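PDB 5TPV: WlaRA, TDP-fucose-3,4-ketoisomerase, which belongs to the WxcM-like family of the cupin clan, a small protein built largely of antiparallel beta-strands whose model holds bound thymidine-5'-diphosphate. Local coordinates for residues A50-E55 with E118-Y123; D90-K95 with K124-L129. One frame throughout, in Å; residues are numbered along the deposited sequence.

Interaction 1 of 2, residues A50-E55 with E118-Y123. With TYD (thymidine-5'-diphosphate), chain E.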
loop_
_atom_site.group_PDB
_atom_site.type_symbol
_atom_site.label_atom_id
_atom_site.label_comp_id
_atom_site.label_asym_id
_atom_site.label_seq_id
_atom_site.Cartn_x
_atom_site.Cartn_y
_atom_site.Cartn_z
ATOM N N ALA B 50 3.987 -17.160 -11.792
ATOM C CA ALA B 50 2.551 -17.002 -11.710
ATOM C C ALA B 50 2.149 -17.471 -10.362
ATOM O O ALA B 50 2.914 -18.153 -9.636
ATOM C CB ALA B 50 1.870 -17.817 -12.794
ATOM N N ASN B 51 0.948 -17.046 -9.996
ATOM C CA ASN B 51 0.420 -17.330 -8.664
ATOM C C ASN B 51 -0.957 -17.979 -8.803
ATOM O O ASN B 51 -1.851 -17.494 -9.567
ATOM C CB ASN B 51 0.359 -16.066 -7.773
ATOM C CG ASN B 51 1.729 -15.422 -7.535
ATOM O OD1 ASN B 51 2.353 -14.861 -8.454
ATOM N ND2 ASN B 51 2.196 -15.485 -6.312
ATOM N N LEU B 52 -1.090 -19.108 -8.097
ATOM C CA LEU B 52 -2.285 -19.972 -8.174
ATOM C C LEU B 52 -3.561 -19.339 -7.606
ATOM O O LEU B 52 -4.635 -19.456 -8.197
ATOM C CB LEU B 52 -2.026 -21.287 -7.444
ATOM C CG LEU B 52 -1.120 -22.320 -8.127
ATOM C CD1 LEU B 52 -0.673 -23.332 -7.092
ATOM C CD2 LEU B 52 -1.877 -23.006 -9.272
ATOM N N ASN B 53 -3.420 -18.619 -6.501
ATOM C CA ASN B 53 -4.559 -17.957 -5.852
ATOM C C ASN B 53 -4.670 -16.437 -5.925
ATOM O O ASN B 53 -5.776 -15.906 -5.889
ATOM C CB ASN B 53 -4.555 -18.398 -4.388
ATOM C CG ASN B 53 -4.412 -19.906 -4.269
ATOM O OD1 ASN B 53 -5.083 -20.630 -5.010
ATOM N ND2 ASN B 53 -3.570 -20.381 -3.350
ATOM N N SER B 54 -3.550 -15.724 -5.909
ATOM C CA SER B 54 -3.557 -14.294 -5.642
ATOM C C SER B 54 -3.931 -13.565 -6.920
ATOM O O SER B 54 -3.472 -13.880 -8.028
ATOM C CB SER B 54 -2.178 -13.803 -5.198
ATOM O OG SER B 54 -1.703 -14.451 -4.026
ATOM N N GLU B 55 -4.726 -12.532 -6.699
ATOM C CA GLU B 55 -4.876 -11.434 -7.618
ATOM C C GLU B 55 -4.034 -10.221 -7.140
ATOM O O GLU B 55 -3.627 -10.130 -5.975
ATOM C CB GLU B 55 -6.365 -11.085 -7.654
ATOM C CG GLU B 55 -7.257 -12.144 -8.257
ATOM C CD GLU B 55 -8.726 -11.868 -7.967
ATOM O OE1 GLU B 55 -9.309 -10.887 -8.518
ATOM O OE2 GLU B 55 -9.281 -12.650 -7.169
ATOM N N GLU B 118 2.106 -21.157 -3.448
ATOM C CA GLU B 118 1.210 -20.726 -4.495
ATOM C C GLU B 118 1.882 -20.306 -5.760
ATOM O O GLU B 118 1.208 -19.947 -6.769
ATOM C CB GLU B 118 0.149 -19.707 -4.057
ATOM C CG GLU B 118 0.702 -18.316 -3.760
ATOM C CD GLU B 118 -0.096 -17.170 -4.368
ATOM O OE1 GLU B 118 -1.230 -17.380 -4.910
ATOM O OE2 GLU B 118 0.448 -16.036 -4.252
ATOM N N TYR B 119 3.194 -20.376 -5.709
ATOM C CA TYR B 119 4.011 -19.887 -6.815
ATOM C C TYR B 119 4.278 -20.973 -7.842
ATOM O O TYR B 119 4.647 -22.117 -7.515
ATOM C CB TYR B 119 5.403 -19.481 -6.293
ATOM C CG TYR B 119 5.522 -18.124 -5.657
ATOM C CD1 TYR B 119 4.991 -17.856 -4.393
ATOM C CD2 TYR B 119 6.163 -17.103 -6.310
ATOM C CE1 TYR B 119 5.133 -16.614 -3.808
ATOM C CE2 TYR B 119 6.328 -15.855 -5.737
ATOM C CZ TYR B 119 5.817 -15.611 -4.477
ATOM O OH TYR B 119 6.035 -14.375 -3.921
ATOM N N ILE B 120 4.173 -20.573 -9.094
ATOM C CA ILE B 120 4.678 -21.371 -10.177
ATOM C C ILE B 120 5.805 -20.612 -10.852
ATOM O O ILE B 120 5.568 -19.585 -11.480
ATOM C CB ILE B 120 3.558 -21.660 -11.168
ATOM C CG1 ILE B 120 2.406 -22.293 -10.410
ATOM C CG2 ILE B 120 4.073 -22.570 -12.280
ATOM C CD1 ILE B 120 1.140 -22.201 -11.205
ATOM N N TYR B 121 7.016 -21.144 -10.683
ATOM C CA TYR B 121 8.230 -20.565 -11.236
ATOM C C TYR B 121 8.657 -21.184 -12.562
ATOM O O TYR B 121 9.562 -20.678 -13.233
ATOM C CB TYR B 121 9.371 -20.783 -10.248
ATOM C CG TYR B 121 9.288 -19.927 -9.002
ATOM C CD1 TYR B 121 9.552 -18.566 -9.070
ATOM C CD2 TYR B 121 9.030 -20.475 -7.742
ATOM C CE1 TYR B 121 9.552 -17.763 -7.921
ATOM C CE2 TYR B 121 9.019 -19.679 -6.584
ATOM C CZ TYR B 121 9.274 -18.320 -6.668
ATOM O OH TYR B 121 9.245 -17.484 -5.536
ATOM N N ASP B 122 8.009 -22.268 -12.958
ATOM C CA ASP B 122 8.359 -22.880 -14.224
ATOM C C ASP B 122 7.301 -22.672 -15.289
ATOM O O ASP B 122 6.222 -23.271 -15.236
ATOM C CB ASP B 122 8.581 -24.384 -14.037
ATOM C CG ASP B 122 9.294 -25.039 -15.236
ATOM O OD1 ASP B 122 10.234 -25.816 -14.958
ATOM O OD2 ASP B 122 8.916 -24.811 -16.420
ATOM N N TYR B 123 7.651 -21.874 -16.289
ATOM C CA TYR B 123 6.704 -21.468 -17.320
ATOM C C TYR B 123 6.033 -22.640 -18.029
ATOM O O TYR B 123 4.833 -22.639 -18.261
ATOM C CB TYR B 123 7.396 -20.546 -18.317
ATOM C CG TYR B 123 6.457 -20.047 -19.363
ATOM C CD1 TYR B 123 5.526 -19.070 -19.049
ATOM C CD2 TYR B 123 6.497 -20.546 -20.674
ATOM C CE1 TYR B 123 4.645 -18.611 -19.996
ATOM C CE2 TYR B 123 5.603 -20.109 -21.637
ATOM C CZ TYR B 123 4.686 -19.123 -21.299
ATOM O OH TYR B 123 3.811 -18.627 -22.249
HETATM P PA TYD E . 9.047 -13.070 -5.479
HETATM O O1A TYD E . 9.542 -14.490 -5.611
HETATM O O2A TYD E . 7.581 -12.762 -5.663
HETATM O O3A TYD E . 9.887 -12.147 -6.497
HETATM P PB TYD E . 9.204 -10.866 -7.193
HETATM O O1B TYD E . 10.233 -10.407 -8.198
HETATM O O2B TYD E . 7.937 -11.415 -7.803
HETATM O O3B TYD E . 8.981 -9.907 -6.048
HETATM O "O5'" TYD E . 9.503 -12.509 -4.040
HETATM C "C5'" TYD E . 10.869 -12.190 -3.786
HETATM C "C4'" TYD E . 11.357 -12.969 -2.572
HETATM O "O4'" TYD E . 10.905 -12.330 -1.375
HETATM C "C3'" TYD E . 10.814 -14.389 -2.573
HETATM O "O3'" TYD E . 11.893 -15.327 -2.599
HETATM C "C2'" TYD E . 10.018 -14.546 -1.291
HETATM C "C1'" TYD E . 10.114 -13.208 -0.570
HETATM N N1 TYD E . 8.775 -12.645 -0.394
HETATM C C2 TYD E . 8.159 -12.697 0.877
HETATM O O2 TYD E . 8.769 -13.224 1.833
HETATM N N3 TYD E . 6.933 -12.193 1.079
HETATM C C4 TYD E . 6.257 -11.624 0.077
HETATM O O4 TYD E . 5.115 -11.154 0.270
HETATM C C5 TYD E . 6.881 -11.556 -1.266
HETATM C C5M TYD E . 6.150 -10.922 -2.421
HETATM C C6 TYD E . 8.150 -12.088 -1.438
#

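Interaction 2 of 2, residues D90-K95 with K124-L129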
loop_
_atom_site.group_PDB
_atom_site.type_symbol
_atom_site.label_atom_id
_atom_site.label_comp_id
_atom_site.label_asym_id
_atom_site.label_seq_id
_atom_site.Cartn_x
_atom_site.Cartn_y
_atom_site.Cartn_z
ATOM N N ASP B 90 -5.820 -10.944 -12.921
ATOM C CA ASP B 90 -6.470 -12.056 -12.191
ATOM C C ASP B 90 -5.417 -13.109 -11.840
ATOM O O ASP B 90 -4.262 -13.020 -12.277
ATOM C CB ASP B 90 -7.510 -12.680 -13.126
ATOM C CG ASP B 90 -8.697 -13.308 -12.400
ATOM O OD1 ASP B 90 -9.779 -13.266 -13.052
ATOM O OD2 ASP B 90 -8.554 -13.808 -11.249
ATOM N N LYS B 91 -5.806 -14.109 -11.077
ATOM C CA LYS B 91 -4.854 -15.182 -10.740
ATOM C C LYS B 91 -4.361 -16.033 -11.931
ATOM O O LYS B 91 -4.908 -15.991 -13.034
ATOM C CB LYS B 91 -5.444 -16.070 -9.666
ATOM C CG LYS B 91 -6.785 -16.675 -9.975
ATOM C CD LYS B 91 -7.155 -17.680 -8.892
ATOM C CE LYS B 91 -8.646 -17.720 -8.673
ATOM N NZ LYS B 91 -9.067 -18.796 -7.728
ATOM N N MET B 92 -3.248 -16.738 -11.756
ATOM C CA MET B 92 -2.706 -17.615 -12.817
ATOM C C MET B 92 -2.465 -16.790 -14.047
ATOM O O MET B 92 -2.867 -17.113 -15.188
ATOM C CB MET B 92 -3.625 -18.833 -13.089
ATOM C CG MET B 92 -3.395 -19.957 -12.107
ATOM S SD MET B 92 -1.658 -20.516 -12.155
ATOM C CE MET B 92 -1.674 -21.680 -13.514
ATOM N N ILE B 93 -1.795 -15.674 -13.820
ATOM C CA ILE B 93 -1.235 -14.984 -14.933
ATOM C C ILE B 93 0.234 -14.798 -14.643
ATOM O O ILE B 93 0.597 -14.353 -13.555
ATOM C CB ILE B 93 -1.993 -13.678 -15.147
ATOM C CG1 ILE B 93 -3.470 -13.986 -15.418
ATOM C CG2 ILE B 93 -1.328 -12.876 -16.260
ATOM C CD1 ILE B 93 -4.285 -12.861 -16.030
ATOM N N TRP B 94 1.058 -15.194 -15.601
ATOM C CA TRP B 94 2.509 -15.085 -15.456
ATOM C C TRP B 94 2.882 -13.629 -15.748
ATOM O O TRP B 94 2.303 -12.964 -16.628
ATOM C CB TRP B 94 3.191 -15.961 -16.477
ATOM C CG TRP B 94 4.678 -15.969 -16.477
ATOM C CD1 TRP B 94 5.516 -15.083 -17.080
ATOM C CD2 TRP B 94 5.508 -16.966 -15.894
ATOM N NE1 TRP B 94 6.832 -15.482 -16.922
ATOM C CE2 TRP B 94 6.847 -16.621 -16.175
ATOM C CE3 TRP B 94 5.246 -18.130 -15.174
ATOM C CZ2 TRP B 94 7.924 -17.380 -15.743
ATOM C CZ3 TRP B 94 6.338 -18.900 -14.756
ATOM C CH2 TRP B 94 7.645 -18.520 -15.033
ATOM N N LYS B 95 3.884 -13.160 -15.022
ATOM C CA LYS B 95 4.328 -11.782 -15.192
ATOM C C LYS B 95 5.820 -11.630 -14.994
ATOM O O LYS B 95 6.436 -12.372 -14.240
ATOM C CB LYS B 95 3.528 -10.855 -14.255
ATOM C CG LYS B 95 4.106 -10.572 -12.883
ATOM C CD LYS B 95 4.018 -11.711 -11.919
ATOM C CE LYS B 95 2.603 -12.174 -11.668
ATOM N NZ LYS B 95 2.694 -13.268 -10.688
ATOM N N LYS B 124 6.823 -23.642 -18.356
ATOM C CA LYS B 124 6.343 -24.850 -19.024
ATOM C C LYS B 124 5.172 -25.449 -18.242
ATOM O O LYS B 124 4.085 -25.640 -18.790
ATOM C CB LYS B 124 7.466 -25.911 -19.183
ATOM C CG LYS B 124 8.896 -25.444 -19.516
ATOM C CD LYS B 124 9.156 -25.232 -21.006
ATOM C CE LYS B 124 9.359 -26.549 -21.749
ATOM N NZ LYS B 124 8.736 -26.536 -23.104
ATOM N N TYR B 125 5.383 -25.719 -16.955
ATOM C CA TYR B 125 4.299 -26.200 -16.092
ATOM C C TYR B 125 3.189 -25.169 -15.807
ATOM O O TYR B 125 2.025 -25.550 -15.632
ATOM C CB TYR B 125 4.876 -26.777 -14.788
ATOM C CG TYR B 125 5.835 -27.886 -15.152
ATOM C CD1 TYR B 125 5.360 -29.007 -15.848
ATOM C CD2 TYR B 125 7.210 -27.764 -14.916
ATOM C CE1 TYR B 125 6.220 -30.000 -16.254
ATOM C CE2 TYR B 125 8.084 -28.757 -15.317
ATOM C CZ TYR B 125 7.566 -29.865 -15.981
ATOM O OH TYR B 125 8.382 -30.865 -16.395
ATOM N N PHE B 126 3.531 -23.882 -15.799
ATOM C CA PHE B 126 2.478 -22.842 -15.808
ATOM C C PHE B 126 1.498 -23.073 -16.964
ATOM O O PHE B 126 0.273 -23.095 -16.746
ATOM C CB PHE B 126 3.028 -21.391 -15.826
ATOM C CG PHE B 126 1.968 -20.354 -16.143
ATOM C CD1 PHE B 126 0.953 -20.096 -15.244
ATOM C CD2 PHE B 126 1.921 -19.741 -17.388
ATOM C CE1 PHE B 126 -0.051 -19.185 -15.530
ATOM C CE2 PHE B 126 0.931 -18.830 -17.683
ATOM C CZ PHE B 126 -0.036 -18.527 -16.735
ATOM N N CYS B 127 2.040 -23.237 -18.171
ATOM C CA CYS B 127 1.196 -23.427 -19.369
ATOM C C CYS B 127 0.356 -24.700 -19.256
ATOM O O CYS B 127 -0.831 -24.699 -19.559
ATOM C CB CYS B 127 2.003 -23.424 -20.673
ATOM S SG CYS B 127 2.835 -21.877 -21.117
ATOM N N GLU B 128 0.947 -25.763 -18.738
ATOM C CA GLU B 128 0.234 -27.042 -18.562
ATOM C C GLU B 128 -0.899 -26.875 -17.549
ATOM O O GLU B 128 -2.055 -27.250 -17.831
ATOM C CB GLU B 128 1.241 -28.118 -18.106
ATOM C CG GLU B 128 0.974 -29.568 -18.501
ATOM C CD GLU B 128 2.160 -30.482 -18.195
ATOM O OE1 GLU B 128 2.354 -30.878 -17.011
ATOM O OE2 GLU B 128 2.912 -30.796 -19.153
ATOM N N LEU B 129 -0.588 -26.326 -16.365
ATOM C CA LEU B 129 -1.648 -26.161 -15.334
ATOM C C LEU B 129 -2.788 -25.240 -15.826
ATOM O O LEU B 129 -3.997 -25.518 -15.686
ATOM C CB LEU B 129 -1.042 -25.667 -14.026
ATOM C CG LEU B 129 -0.021 -26.626 -13.366
ATOM C CD1 LEU B 129 0.577 -26.025 -12.104
ATOM C CD2 LEU B 129 -0.613 -27.994 -12.999
#

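Interaction 1 of 2, residues A50-E55 with E118-Y123
Glu118 sends its carboxylate across to Asn51, Asn53 and Ser54, where four donors grip its two oxygens. OE1 takes two backbone amides of the turn after strand 46-51: Asn53 N meets it nearly along its C-O axis, and Ser54 N, also at 3.0 Å, meets the syn lone pair of OE1. OE2 is held from opposite faces of the carboxylate plane, by Asn51 ND2 at 2.8 Å from well above it and by Ser54 OG at 2.7 Å from the syn side. Glutamate suits the place because it offers two acceptors on an arm long enough to reach into the turn. Its CG stands between backbone N and carbonyl carbon (chi1 71°), and a bend at chi2 brings the carboxylate round to the amides. Ser54 OG is also hydrogen-bonded to Thr112, which helps to fix the hydroxyl.

Beside this buried knot the backbones pair as antiparallel strands. Ala50 and Ile120 form the hydrogen-bonded pair, with Ile120 N to Ala50 O at 2.8 Å and almost straight, and Leu52 N extends the ladder to Glu118 O. Both side chains of the pair touch Phe126 of helix 123-136, and small Ala50 probably lets that ring come close.

The side chains of Leu52 and Asn53 lie toward solvent, Leu52 CD2 touching Ile120 CD1 at 3.7 Å. On the ligand side, Asn51 ND2 lies 3.9 Å above the Tyr119 ring, over its centre, while Tyr119 OH donates to O2A of thymidine-5'-diphosphate at 2.8 Å. His49, Gly47, Arg33 and Arg46 also bind this ligand, as does Lys14 of the second subunit. The chemistry is consistent with a second-shell role for Asn51, linking the buried carboxylate to a pocket ring, and four donors around Glu118 would probably favour its ionised form.

Interaction 2 of 2, residues D90-K95 with K124-L129
Helix 123-136 packs against one end of the cupin-type beta-structure here, an apolar helix-on-sheet contact that includes a Met-aromatic pair: Phe126 meets Trp94 with one face and Met92 with its edge, where the chain passes from a loop into strand 94-98. Phe126 CG lies opposite its own backbone N (chi1 167°), which carries the ring off the helix toward the strand.

Trp94 meets a face of that ring with its CB, 4.2 Å from the ring centroid and 23° off the normal, a CH-pi contact displaced toward the rim. The indole itself lies obliquely to Phe126, planes 43° apart, its CE3 coming to 4.0 Å from Phe126 CB. Tryptophan suits this place because its broad, flat indole can reach Phe126 CB with CE3 and also meet the Tyr123 ring edge-to-face.

Met92 takes the edge. Its SD lies 5.1 Å from the Phe126 centroid, close to the ring plane, and the chain, bent at chi2 and chi3, brings CE to 3.5 Å from Phe126 CD1. The two side chains run past each other in opposite directions. An unbranched, flexible thioether is well fitted to follow a ring edge in this way, and the same methyl also reaches Leu129 CB, about one helical turn farther on.

Ala50 and Ile120 add their side chains to the surroundings of Phe126, so the buried phenyl bridges the helix to three neighbouring strands. Leu129, by contrast, is exposed and touches with little more than its CB. A polar atom at the phenyl edge is Met92 O: hydrogen-bonded to Lys130 NZ, it sits in the plane of the Phe126 ring, 3.5 Å from CE1.

Overall arrangement
After three earlier strands the chain enters strand 46-51 and the turn of 50-55, then runs through 90-95 into strand 94-98, and finally through 118-123 into helix 123-136. Interaction 1 closes a loop of 62 residues and interaction 2 one of 28. Their segments alternate, so the loops cross. Strands 94-98, 46-51 and 119-120 are consecutive neighbours in one antiparallel sheet. Interaction 1 attaches its last strand, while interaction 2 packs the following helix against the start of strand 94-98. The two contacts meet directly where Asn51 O probably accepts a hydrogen bond from Met92 N, joining 50-55 to 90-95.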